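Local coordinates for protein putative mandelate racemase (Salmonella typhimurium, PDB 2O56) that binds magnesium and, as a member of the enolase superfamily related to mandelate racemase, is probably a hydro-lyase (dehydratase) whose substrate is not established, at residues Asp10-Ala15 and Ser393-Val398; Pro27-Ile32 and Ser39-Val44; Ile56-Asp61 and Gly93-Ala98; Gly326-Thr331 and Thr359-Tyr364. All blocks are in the same frame, centred on the assembly; numbering follows the deposited sequence.

Contact 1: residues Asp10-Ala15 and Ser393-Val398; sequences DIIDVA and SPTITV
Strands 10-13 and 395-398 pair antiparallel, their axes 4.6 Å apart, with I11 and I396 as the hydrogen-bonded pair and D10-T397 and I12-T395 as the non-hydrogen-bonded pairs on either side of it. This brings the C-terminal strand onto the edge of the four-stranded sheet of the enolase-type N-terminal domain, where it lies next to the first strand of the chain. I11 N reaches I396 O at 2.7 Å in a nearly straight bond (173°), and D13 N continues the pairing to P394 O. A water bridges I11 O and P394 O, donating to both. On the face of I11 and I396, I11 CD1 meets V398 CG2 at 3.7 Å, beneath helix 52-66. On the other face, I12 and T395 lie alongside each other, and I12 CG2 presses tightly on S393 CB (3.4 Å). Beyond the paired residues, S393 OG accepts the backbone N-H of A15 at 3.0 Å and also bonds to T389 O; D13, the last residue of its strand, forms a salt bridge with R26. With its carboxylate beside its own backbone N (chi1 -53°), D10 runs alongside T397, and T397 OG1 donates to D10 OD1 at 2.6 Å, nearly in line with the CG-OD1 bond, while OD2 bonds to N33.

Contact 2: residues Pro27-Ile32 and Ser39-Val44; sequences PVVVKI and SGFGEV
K31 CG stands anti to the backbone N (chi1 -176°) and the F41 ring beside its own N (chi1 -71°), which lays these two neighbouring side chains alongside each other. CG of the lysine lies over one face of the ring, toward the rim, 4.1 Å from the F41 ring centroid in a CH-pi contact, and K31 CD comes to 3.6 Å from F41 CZ. Beyond this the chain bends at its last torsion, and K31 NZ bonds to N33, the residue that also holds S39 OG. V29 CG1 approaches the same ring obliquely. On the opposite face of the sheet, V44 CG2 touches both V28 CG1 and V30 CG2, each at 3.8 Å, while G40 and G42 bring no side chains. The backbones are joined in both directions at V30-G42 and I32-G40; V30 N reaches G42 O at 2.9 Å from well above the carbonyl plane. E43 extends to the N-terminal end of helix 328-340, where its carboxylate takes the N-H groups of G327 and S330, and a water ties OE2 to V44 O. These two strands form the antiparallel beta hairpin of the enolase-type N-terminal domain, its second strand at the sheet edge, with the face that carries F41 and E43 meeting the barrel domain.

Contact 3: residues Ile56-Asp61 and Gly93-Ala98; sequences IGMAKD and GIFSAA
Apolar packing begins at A98, whose methyl group sits between M58 and A59 where helices 56-61 and 93-98 approach: A98 CB lies 3.4 Å from M58 CG, tighter than usual for two carbons, and equally near A59 N. With only methyl side chains on A59 and A98, their CA atoms can come within 4.8 Å, and the short helix axes approach to 8.5 Å, crossing at -55°. I94 adds a looser touch from its CG2 to M58 CB. The sulfur-aromatic interaction is made further out along the methionine. M58 CG is anti to the backbone N (chi1 -163°), and bends at the next two torsions turn the end of the chain to the F95 ring. SD stands 4.5 Å from the F95 ring centroid, 45° off the normal, and CE meets F95 CE1 at 3.7 Å; both SD and CE approach the CD1-CE1 side of the ring obliquely. This is a Met-aromatic contact. Polar groups bond elsewhere: S96 OG reaches T299 O, while D61 and K60 both bond S53 of the second subunit. That subunit also packs its A54 on M58, its V50 on F95 and its I94 on I94. The result is a close helix-helix crossing in the helical part of the enolase-type N-terminal domain, built into a subunit interface.

Contact 4: residues Gly326-Thr331 and Thr359-Tyr364; sequences GGPIST and TQTCKY
P328 packs its ring against segment 359-364, and all three of its outer ring carbons touch C362 SG. CB, directed at the opposite segment, lies 3.7 Å from C362 SG and almost as near C362 CB. The next atom, CG, remains against the same cysteine and approaches T359 CA at 4.2 Å. CD, still in touch with the sulfur, lies nearest T361, whose OG1 is 3.5 Å from it. C362 thus runs along the ring from CB to CD, and the P328 and T361 side chains cross at about a right angle.

The cysteine is placed by its first torsion: SG stands beside its own backbone N (chi1 -71°), from where it touches P328 and also I329 CG1, at a looser 4.2 Å. T361 has OG1 between its backbone N and carbonyl carbon (chi1 62°); the hydroxyl bonds to N358 O, and against the carbon P328 CD it only packs. The backbone of T359-C362 forms a type I beta turn, closed by C362 N to T359 O at 3.2 Å, and it presents T361 and C362 to the proline.

On the helix side, G327 occupies the N-cap position and P328 opens helix 328-340, a place where proline's lack of an N-H costs no helical hydrogen bond. Next to it, I329 packs on F41 and E43 of strand 39-44. The contact therefore joins the start of a barrel-domain helix to the loop after helix 356-359, at the boundary between the enolase-type barrel and N-terminal domains.

Contacts 1 and 2 share one antiparallel sheet, ordered 39-44, 28-34, 6-13, 395-398, with centres about 9 Å apart; strands 6-13 and 28-34 join them through backbone bonds such as I12 N to V29 O. Helix 52-66 of contact 3 packs on this sheet; the centre of contact 3 is about 13 Å from that of contact 1 and about 12 Å from that of contact 2. Contact 4 belongs to the barrel domain, its centre about 11 Å from that of contact 2, where strand 39-44 adjoins the start of helix 328-340. Contacts 3 and 4 do not touch, their nearest atoms being about 10 Å apart. Along the chain, contacts 2, 3 and 4 follow in series inside the span closed by contact 1, which returns the C-terminus to the N-terminal domain.

Contact 1: residues Asp10-Ala15 and Ser393-Val398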
loop_
_atom_site.group_PDB
_atom_site.type_symbol
_atom_site.label_atom_id
_atom_site.label_comp_id
_atom_site.label_asym_id
_atom_site.label_seq_id
_atom_site.Cartn_x
_atom_site.Cartn_y
_atom_site.Cartn_z
ATOM N N ASP A 10 22.051 43.964 9.839
ATOM C CA ASP A 10 23.266 43.991 9.057
ATOM C C ASP A 10 23.497 42.608 8.512
ATOM O O ASP A 10 23.420 41.628 9.249
ATOM C CB ASP A 10 24.453 44.412 9.922
ATOM C CG ASP A 10 24.204 45.718 10.653
ATOM O OD1 ASP A 10 24.081 46.758 9.978
ATOM O OD2 ASP A 10 24.103 45.704 11.902
ATOM N N ILE A 11 23.759 42.529 7.215
ATOM C CA ILE A 11 24.097 41.264 6.584
ATOM C C ILE A 11 25.577 41.304 6.216
ATOM O O ILE A 11 25.993 42.079 5.350
ATOM C CB ILE A 11 23.171 40.974 5.374
ATOM C CG1 ILE A 11 21.705 40.980 5.829
ATOM C CG2 ILE A 11 23.495 39.607 4.787
ATOM C CD1 ILE A 11 20.985 42.305 5.706
ATOM N N ILE A 12 26.362 40.478 6.906
ATOM C CA ILE A 12 27.816 40.610 6.948
ATOM C C ILE A 12 28.536 39.513 6.149
ATOM O O ILE A 12 28.395 38.321 6.425
ATOM C CB ILE A 12 28.325 40.639 8.427
ATOM C CG1 ILE A 12 27.674 41.801 9.181
ATOM C CG2 ILE A 12 29.856 40.741 8.496
ATOM C CD1 ILE A 12 27.643 41.667 10.679
ATOM N N ASP A 13 29.316 39.930 5.157
ATOM C CA ASP A 13 30.136 39.020 4.379
ATOM C C ASP A 13 31.503 38.910 5.063
ATOM O O ASP A 13 32.395 39.719 4.821
ATOM C CB ASP A 13 30.272 39.579 2.954
ATOM C CG ASP A 13 30.838 38.573 1.965
ATOM O OD1 ASP A 13 31.001 37.383 2.307
ATOM O OD2 ASP A 13 31.115 38.987 0.821
ATOM N N VAL A 14 31.644 37.906 5.921
ATOM C CA VAL A 14 32.692 37.854 6.950
ATOM C C VAL A 14 34.069 37.726 6.310
ATOM O O VAL A 14 34.355 36.727 5.639
ATOM C CB VAL A 14 32.440 36.677 7.943
ATOM C CG1 VAL A 14 33.633 36.472 8.919
ATOM C CG2 VAL A 14 31.116 36.881 8.700
ATOM N N ALA A 15 34.900 38.752 6.507
ATOM C CA ALA A 15 36.299 38.752 6.029
ATOM C C ALA A 15 37.157 37.803 6.841
ATOM O O ALA A 15 37.081 37.786 8.068
ATOM C CB ALA A 15 36.904 40.174 6.084
ATOM N N SER A 393 34.516 43.774 7.223
ATOM C CA SER A 393 33.660 42.883 6.442
ATOM C C SER A 393 32.654 43.690 5.648
ATOM O O SER A 393 31.900 44.454 6.230
ATOM C CB SER A 393 32.885 41.949 7.372
ATOM O OG SER A 393 33.723 41.037 8.038
ATOM N N PRO A 394 32.601 43.492 4.319
ATOM C CA PRO A 394 31.554 44.128 3.509
ATOM C C PRO A 394 30.121 43.835 4.018
ATOM O O PRO A 394 29.754 42.670 4.221
ATOM C CB PRO A 394 31.773 43.531 2.110
ATOM C CG PRO A 394 33.149 43.011 2.108
ATOM C CD PRO A 394 33.514 42.663 3.511
ATOM N N THR A 395 29.335 44.896 4.228
ATOM C CA THR A 395 28.102 44.828 5.014
ATOM C C THR A 395 26.949 45.592 4.332
ATOM O O THR A 395 27.120 46.728 3.891
ATOM C CB THR A 395 28.318 45.358 6.455
ATOM O OG1 THR A 395 29.343 44.595 7.098
ATOM C CG2 THR A 395 27.049 45.229 7.278
ATOM N N ILE A 396 25.788 44.948 4.232
ATOM C CA ILE A 396 24.568 45.604 3.803
ATOM C C ILE A 396 23.717 45.806 5.048
ATOM O O ILE A 396 23.543 44.882 5.839
ATOM C CB ILE A 396 23.789 44.737 2.774
ATOM C CG1 ILE A 396 24.668 44.414 1.567
ATOM C CG2 ILE A 396 22.477 45.428 2.334
ATOM C CD1 ILE A 396 24.092 43.320 0.646
ATOM N N THR A 397 23.191 47.009 5.228
ATOM C CA THR A 397 22.339 47.286 6.364
ATOM C C THR A 397 20.934 47.544 5.866
ATOM O O THR A 397 20.717 48.402 5.004
ATOM C CB THR A 397 22.886 48.498 7.179
ATOM O OG1 THR A 397 24.161 48.153 7.732
ATOM C CG2 THR A 397 21.945 48.896 8.326
ATOM N N VAL A 398 19.973 46.793 6.392
ATOM C CA VAL A 398 18.577 47.016 6.032
ATOM C C VAL A 398 17.951 47.796 7.156
ATOM O O VAL A 398 18.114 47.442 8.315
ATOM C CB VAL A 398 17.784 45.678 5.815
ATOM C CG1 VAL A 398 16.283 45.981 5.448
ATOM C CG2 VAL A 398 18.444 44.849 4.713
HETATM O O HOH W 1 27.195 41.764 2.981
#

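Contact 2: residues Pro27-Ile32 and Ser39-Val44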
loop_
_atom_site.group_PDB
_atom_site.type_symbol
_atom_site.label_atom_id
_atom_site.label_comp_id
_atom_site.label_asym_id
_atom_site.label_seq_id
_atom_site.Cartn_x
_atom_site.Cartn_y
_atom_site.Cartn_z
ATOM N N PRO A 27 31.692 32.547 4.969
ATOM C CA PRO A 27 30.746 32.671 6.056
ATOM C C PRO A 27 29.985 33.983 5.989
ATOM O O PRO A 27 30.539 35.012 5.618
ATOM C CB PRO A 27 31.632 32.626 7.308
ATOM C CG PRO A 27 32.982 32.980 6.840
ATOM C CD PRO A 27 33.078 32.454 5.461
ATOM N N VAL A 28 28.708 33.928 6.330
ATOM C CA VAL A 28 27.831 35.092 6.234
ATOM C C VAL A 28 27.008 35.184 7.511
ATOM O O VAL A 28 26.415 34.205 7.955
ATOM C CB VAL A 28 26.914 34.987 5.000
ATOM C CG1 VAL A 28 25.752 35.956 5.088
ATOM C CG2 VAL A 28 27.717 35.232 3.732
ATOM N N VAL A 29 26.983 36.374 8.101
ATOM C CA VAL A 29 26.389 36.578 9.402
ATOM C C VAL A 29 25.236 37.579 9.327
ATOM O O VAL A 29 25.304 38.581 8.603
ATOM C CB VAL A 29 27.481 36.987 10.439
ATOM C CG1 VAL A 29 26.874 37.631 11.658
ATOM C CG2 VAL A 29 28.326 35.762 10.817
ATOM N N VAL A 30 24.159 37.285 10.042
ATOM C CA VAL A 30 23.037 38.219 10.156
ATOM C C VAL A 30 23.110 38.752 11.576
ATOM O O VAL A 30 23.188 37.971 12.518
ATOM C CB VAL A 30 21.691 37.503 9.977
ATOM C CG1 VAL A 30 20.547 38.476 10.140
ATOM C CG2 VAL A 30 21.612 36.839 8.614
ATOM N N LYS A 31 23.137 40.076 11.710
ATOM C CA LYS A 31 23.192 40.742 12.997
ATOM C C LYS A 31 21.952 41.613 13.090
ATOM O O LYS A 31 21.772 42.531 12.301
ATOM C CB LYS A 31 24.437 41.629 13.086
ATOM C CG LYS A 31 24.632 42.296 14.449
ATOM C CD LYS A 31 25.949 43.077 14.466
ATOM C CE LYS A 31 25.998 44.076 15.608
ATOM N NZ LYS A 31 25.298 45.311 15.245
ATOM N N ILE A 32 21.093 41.302 14.046
ATOM C CA ILE A 32 19.792 41.905 14.111
ATOM C C ILE A 32 19.851 42.893 15.275
ATOM O O ILE A 32 20.314 42.541 16.380
ATOM C CB ILE A 32 18.713 40.849 14.369
ATOM C CG1 ILE A 32 18.612 39.901 13.171
ATOM C CG2 ILE A 32 17.362 41.507 14.597
ATOM C CD1 ILE A 32 17.384 39.016 13.197
ATOM N N SER A 39 21.707 43.179 20.367
ATOM C CA SER A 39 21.986 42.634 19.027
ATOM C C SER A 39 22.123 41.106 19.034
ATOM O O SER A 39 22.855 40.545 19.847
ATOM C CB SER A 39 23.255 43.249 18.404
ATOM O OG SER A 39 23.087 44.624 18.095
ATOM N N GLY A 40 21.424 40.453 18.105
ATOM C CA GLY A 40 21.522 39.003 17.929
ATOM C C GLY A 40 22.404 38.622 16.761
ATOM O O GLY A 40 22.408 39.296 15.734
ATOM N N PHE A 41 23.140 37.525 16.903
ATOM C CA PHE A 41 24.005 37.051 15.820
ATOM C C PHE A 41 23.568 35.658 15.296
ATOM O O PHE A 41 23.327 34.728 16.069
ATOM C CB PHE A 41 25.468 36.982 16.284
ATOM C CG PHE A 41 26.137 38.331 16.482
ATOM C CD1 PHE A 41 27.069 38.798 15.559
ATOM C CD2 PHE A 41 25.863 39.111 17.609
ATOM C CE1 PHE A 41 27.705 40.031 15.745
ATOM C CE2 PHE A 41 26.490 40.338 17.804
ATOM C CZ PHE A 41 27.419 40.790 16.881
ATOM N N GLY A 42 23.479 35.540 13.974
ATOM C CA GLY A 42 23.152 34.281 13.312
ATOM C C GLY A 42 24.073 34.056 12.134
ATOM O O GLY A 42 24.795 34.957 11.714
ATOM N N GLU A 43 24.065 32.842 11.606
ATOM C CA GLU A 43 24.906 32.514 10.490
ATOM C C GLU A 43 24.072 31.886 9.360
ATOM O O GLU A 43 23.153 31.111 9.617
ATOM C CB GLU A 43 26.016 31.575 10.959
ATOM C CG GLU A 43 26.970 31.224 9.876
ATOM C CD GLU A 43 28.236 30.647 10.387
ATOM O OE1 GLU A 43 28.507 30.824 11.588
ATOM O OE2 GLU A 43 28.954 30.007 9.584
ATOM N N VAL A 44 24.375 32.265 8.121
ATOM C CA VAL A 44 23.705 31.722 6.934
ATOM C C VAL A 44 24.613 30.620 6.409
ATOM O O VAL A 44 25.720 30.906 5.952
ATOM C CB VAL A 44 23.552 32.801 5.832
ATOM C CG1 VAL A 44 22.971 32.208 4.541
ATOM C CG2 VAL A 44 22.707 33.983 6.334
HETATM O O HOH W 2 28.322 30.757 7.018
#

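Contact 3: residues Ile56-Asp61 and Gly93-Ala98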
loop_
_atom_site.group_PDB
_atom_site.type_symbol
_atom_site.label_atom_id
_atom_site.label_comp_id
_atom_site.label_asym_id
_atom_site.label_seq_id
_atom_site.Cartn_x
_atom_site.Cartn_y
_atom_site.Cartn_z
ATOM N N ILE A 56 23.161 36.052 0.837
ATOM C CA ILE A 56 23.237 37.469 1.208
ATOM C C ILE A 56 22.011 38.265 0.750
ATOM O O ILE A 56 21.386 38.967 1.554
ATOM C CB ILE A 56 24.545 38.140 0.656
ATOM C CG1 ILE A 56 25.750 37.656 1.444
ATOM C CG2 ILE A 56 24.485 39.660 0.780
ATOM C CD1 ILE A 56 27.044 37.761 0.666
ATOM N N GLY A 57 21.657 38.142 -0.531
ATOM C CA GLY A 57 20.495 38.841 -1.072
ATOM C C GLY A 57 19.194 38.360 -0.451
ATOM O O GLY A 57 18.229 39.142 -0.311
ATOM N N MET A 58 19.161 37.073 -0.090
ATOM C CA MET A 58 17.976 36.462 0.536
ATOM C C MET A 58 17.784 36.996 1.954
ATOM O O MET A 58 16.690 37.434 2.307
ATOM C CB MET A 58 18.077 34.931 0.554
ATOM C CG MET A 58 16.739 34.189 0.813
ATOM S SD MET A 58 15.492 34.364 -0.469
ATOM C CE MET A 58 14.326 35.494 0.293
ATOM N N ALA A 59 18.856 36.963 2.747
ATOM C CA ALA A 59 18.893 37.591 4.079
ATOM C C ALA A 59 18.501 39.045 4.046
ATOM O O ALA A 59 17.736 39.492 4.886
ATOM C CB ALA A 59 20.292 37.447 4.711
ATOM N N LYS A 60 19.024 39.779 3.064
ATOM C CA LYS A 60 18.632 41.181 2.809
ATOM C C LYS A 60 17.147 41.326 2.537
ATOM O O LYS A 60 16.477 42.149 3.153
ATOM C CB LYS A 60 19.447 41.741 1.621
ATOM C CG LYS A 60 19.381 43.228 1.412
ATOM C CD LYS A 60 19.957 43.611 0.063
ATOM C CE LYS A 60 18.883 44.031 -0.916
ATOM N NZ LYS A 60 19.432 44.066 -2.298
ATOM N N ASP A 61 16.619 40.540 1.607
ATOM C CA ASP A 61 15.184 40.624 1.269
ATOM C C ASP A 61 14.256 40.239 2.423
ATOM O O ASP A 61 13.228 40.902 2.648
ATOM C CB ASP A 61 14.857 39.779 0.036
ATOM C CG ASP A 61 15.332 40.416 -1.262
ATOM O OD1 ASP A 61 15.711 41.625 -1.273
ATOM O OD2 ASP A 61 15.330 39.689 -2.277
ATOM N N GLY A 93 17.021 25.522 -0.406
ATOM C CA GLY A 93 18.224 25.648 0.418
ATOM C C GLY A 93 18.731 27.071 0.639
ATOM O O GLY A 93 19.108 27.430 1.740
ATOM N N ILE A 94 18.724 27.882 -0.405
ATOM C CA ILE A 94 19.050 29.309 -0.265
ATOM C C ILE A 94 18.013 30.032 0.589
ATOM O O ILE A 94 18.363 30.796 1.509
ATOM C CB ILE A 94 19.095 30.029 -1.624
ATOM C CG1 ILE A 94 19.958 29.263 -2.628
ATOM C CG2 ILE A 94 19.500 31.537 -1.438
ATOM C CD1 ILE A 94 21.398 28.947 -2.186
ATOM N N PHE A 95 16.740 29.797 0.286
ATOM C CA PHE A 95 15.674 30.415 1.053
ATOM C C PHE A 95 15.787 30.066 2.547
ATOM O O PHE A 95 15.811 30.948 3.407
ATOM C CB PHE A 95 14.306 29.996 0.530
ATOM C CG PHE A 95 13.224 30.924 0.961
ATOM C CD1 PHE A 95 12.806 31.939 0.128
ATOM C CD2 PHE A 95 12.671 30.840 2.232
ATOM C CE1 PHE A 95 11.844 32.819 0.536
ATOM C CE2 PHE A 95 11.693 31.751 2.642
ATOM C CZ PHE A 95 11.288 32.718 1.784
ATOM N N SER A 96 15.904 28.769 2.818
ATOM C CA SER A 96 16.003 28.224 4.164
ATOM C C SER A 96 17.210 28.749 4.931
ATOM O O SER A 96 17.077 29.104 6.096
ATOM C CB SER A 96 16.098 26.715 4.109
ATOM O OG SER A 96 16.162 26.177 5.410
ATOM N N ALA A 97 18.376 28.778 4.287
ATOM C CA ALA A 97 19.613 29.232 4.945
ATOM C C ALA A 97 19.556 30.699 5.370
ATOM O O ALA A 97 20.066 31.080 6.432
ATOM C CB ALA A 97 20.840 28.959 4.063
ATOM N N ALA A 98 18.904 31.523 4.567
ATOM C CA ALA A 98 18.659 32.909 4.976
ATOM C C ALA A 98 17.672 33.060 6.125
ATOM O O ALA A 98 17.912 33.863 7.018
ATOM C CB ALA A 98 18.250 33.765 3.794
#

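Contact 4: residues Gly326-Thr331 and Thr359-Tyr364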
loop_
_atom_site.group_PDB
_atom_site.type_symbol
_atom_site.label_atom_id
_atom_site.label_comp_id
_atom_site.label_asym_id
_atom_site.label_seq_id
_atom_site.Cartn_x
_atom_site.Cartn_y
_atom_site.Cartn_z
ATOM N N GLY A 326 30.646 25.710 9.281
ATOM C CA GLY A 326 30.730 27.153 9.083
ATOM C C GLY A 326 31.701 27.755 10.071
ATOM O O GLY A 326 32.743 27.184 10.339
ATOM N N GLY A 327 31.331 28.902 10.626
ATOM C CA GLY A 327 32.176 29.602 11.592
ATOM C C GLY A 327 31.856 29.234 13.024
ATOM O O GLY A 327 31.016 28.369 13.283
ATOM N N PRO A 328 32.528 29.886 13.978
ATOM C CA PRO A 328 32.263 29.616 15.397
ATOM C C PRO A 328 30.789 29.732 15.813
ATOM O O PRO A 328 30.361 29.033 16.728
ATOM C CB PRO A 328 33.118 30.668 16.107
ATOM C CG PRO A 328 34.265 30.886 15.149
ATOM C CD PRO A 328 33.597 30.892 13.803
ATOM N N ILE A 329 30.023 30.581 15.135
ATOM C CA ILE A 329 28.615 30.768 15.477
ATOM C C ILE A 329 27.813 29.495 15.232
ATOM O O ILE A 329 27.012 29.082 16.080
ATOM C CB ILE A 329 27.982 31.991 14.740
ATOM C CG1 ILE A 329 28.522 33.294 15.368
ATOM C CG2 ILE A 329 26.470 31.965 14.854
ATOM C CD1 ILE A 329 28.144 34.587 14.599
ATOM N N SER A 330 28.052 28.876 14.082
ATOM C CA SER A 330 27.526 27.543 13.778
ATOM C C SER A 330 27.866 26.519 14.870
ATOM O O SER A 330 27.006 25.777 15.342
ATOM C CB SER A 330 28.045 27.071 12.418
ATOM O OG SER A 330 27.177 26.093 11.873
ATOM N N THR A 331 29.121 26.479 15.282
ATOM C CA THR A 331 29.521 25.548 16.325
ATOM C C THR A 331 28.751 25.773 17.627
ATOM O O THR A 331 28.187 24.826 18.190
ATOM C CB THR A 331 31.029 25.577 16.546
ATOM O OG1 THR A 331 31.655 24.986 15.409
ATOM C CG2 THR A 331 31.414 24.780 17.812
ATOM N N THR A 359 38.785 30.879 14.103
ATOM C CA THR A 359 38.411 31.218 15.463
ATOM C C THR A 359 38.535 32.709 15.743
ATOM O O THR A 359 37.806 33.238 16.581
ATOM C CB THR A 359 39.228 30.445 16.509
ATOM O OG1 THR A 359 40.617 30.730 16.326
ATOM C CG2 THR A 359 38.994 28.954 16.369
ATOM N N GLN A 360 39.439 33.381 15.027
ATOM C CA GLN A 360 39.701 34.800 15.246
ATOM C C GLN A 360 38.570 35.688 14.745
ATOM O O GLN A 360 38.520 36.865 15.075
ATOM C CB GLN A 360 41.056 35.221 14.647
ATOM C CG GLN A 360 41.017 35.683 13.171
ATOM C CD GLN A 360 42.389 35.657 12.465
ATOM O OE1 GLN A 360 43.443 35.582 13.106
ATOM N NE2 GLN A 360 42.367 35.719 11.133
ATOM N N THR A 361 37.655 35.125 13.958
ATOM C CA THR A 361 36.490 35.879 13.484
ATOM C C THR A 361 35.551 36.230 14.622
ATOM O O THR A 361 34.800 37.198 14.513
ATOM C CB THR A 361 35.685 35.156 12.350
ATOM O OG1 THR A 361 35.158 33.912 12.825
ATOM C CG2 THR A 361 36.551 34.903 11.133
ATOM N N CYS A 362 35.613 35.464 15.716
ATOM C CA CYS A 362 34.609 35.587 16.789
ATOM C C CYS A 362 35.168 35.919 18.167
ATOM O O CYS A 362 36.344 35.716 18.417
ATOM C CB CYS A 362 33.690 34.359 16.838
ATOM S SG CYS A 362 32.555 34.290 15.412
ATOM N N LYS A 363 34.316 36.430 19.052
ATOM C CA LYS A 363 34.752 36.929 20.361
ATOM C C LYS A 363 35.283 35.859 21.311
ATOM O O LYS A 363 36.218 36.123 22.072
ATOM C CB LYS A 363 33.629 37.724 21.042
ATOM C CG LYS A 363 34.116 38.815 21.976
ATOM C CD LYS A 363 32.978 39.436 22.766
ATOM C CE LYS A 363 32.615 40.824 22.238
ATOM N NZ LYS A 363 31.973 40.774 20.893
ATOM N N TYR A 364 34.690 34.662 21.275
ATOM C CA TYR A 364 34.962 33.633 22.278
ATOM C C TYR A 364 35.477 32.364 21.622
ATOM O O TYR A 364 35.061 32.013 20.514
ATOM C CB TYR A 364 33.701 33.331 23.099
ATOM C CG TYR A 364 33.077 34.558 23.724
ATOM C CD1 TYR A 364 33.634 35.154 24.859
ATOM C CD2 TYR A 364 31.934 35.129 23.176
ATOM C CE1 TYR A 364 33.061 36.286 25.429
ATOM C CE2 TYR A 364 31.357 36.261 23.733
ATOM C CZ TYR A 364 31.926 36.833 24.860
ATOM O OH TYR A 364 31.346 37.951 25.411
#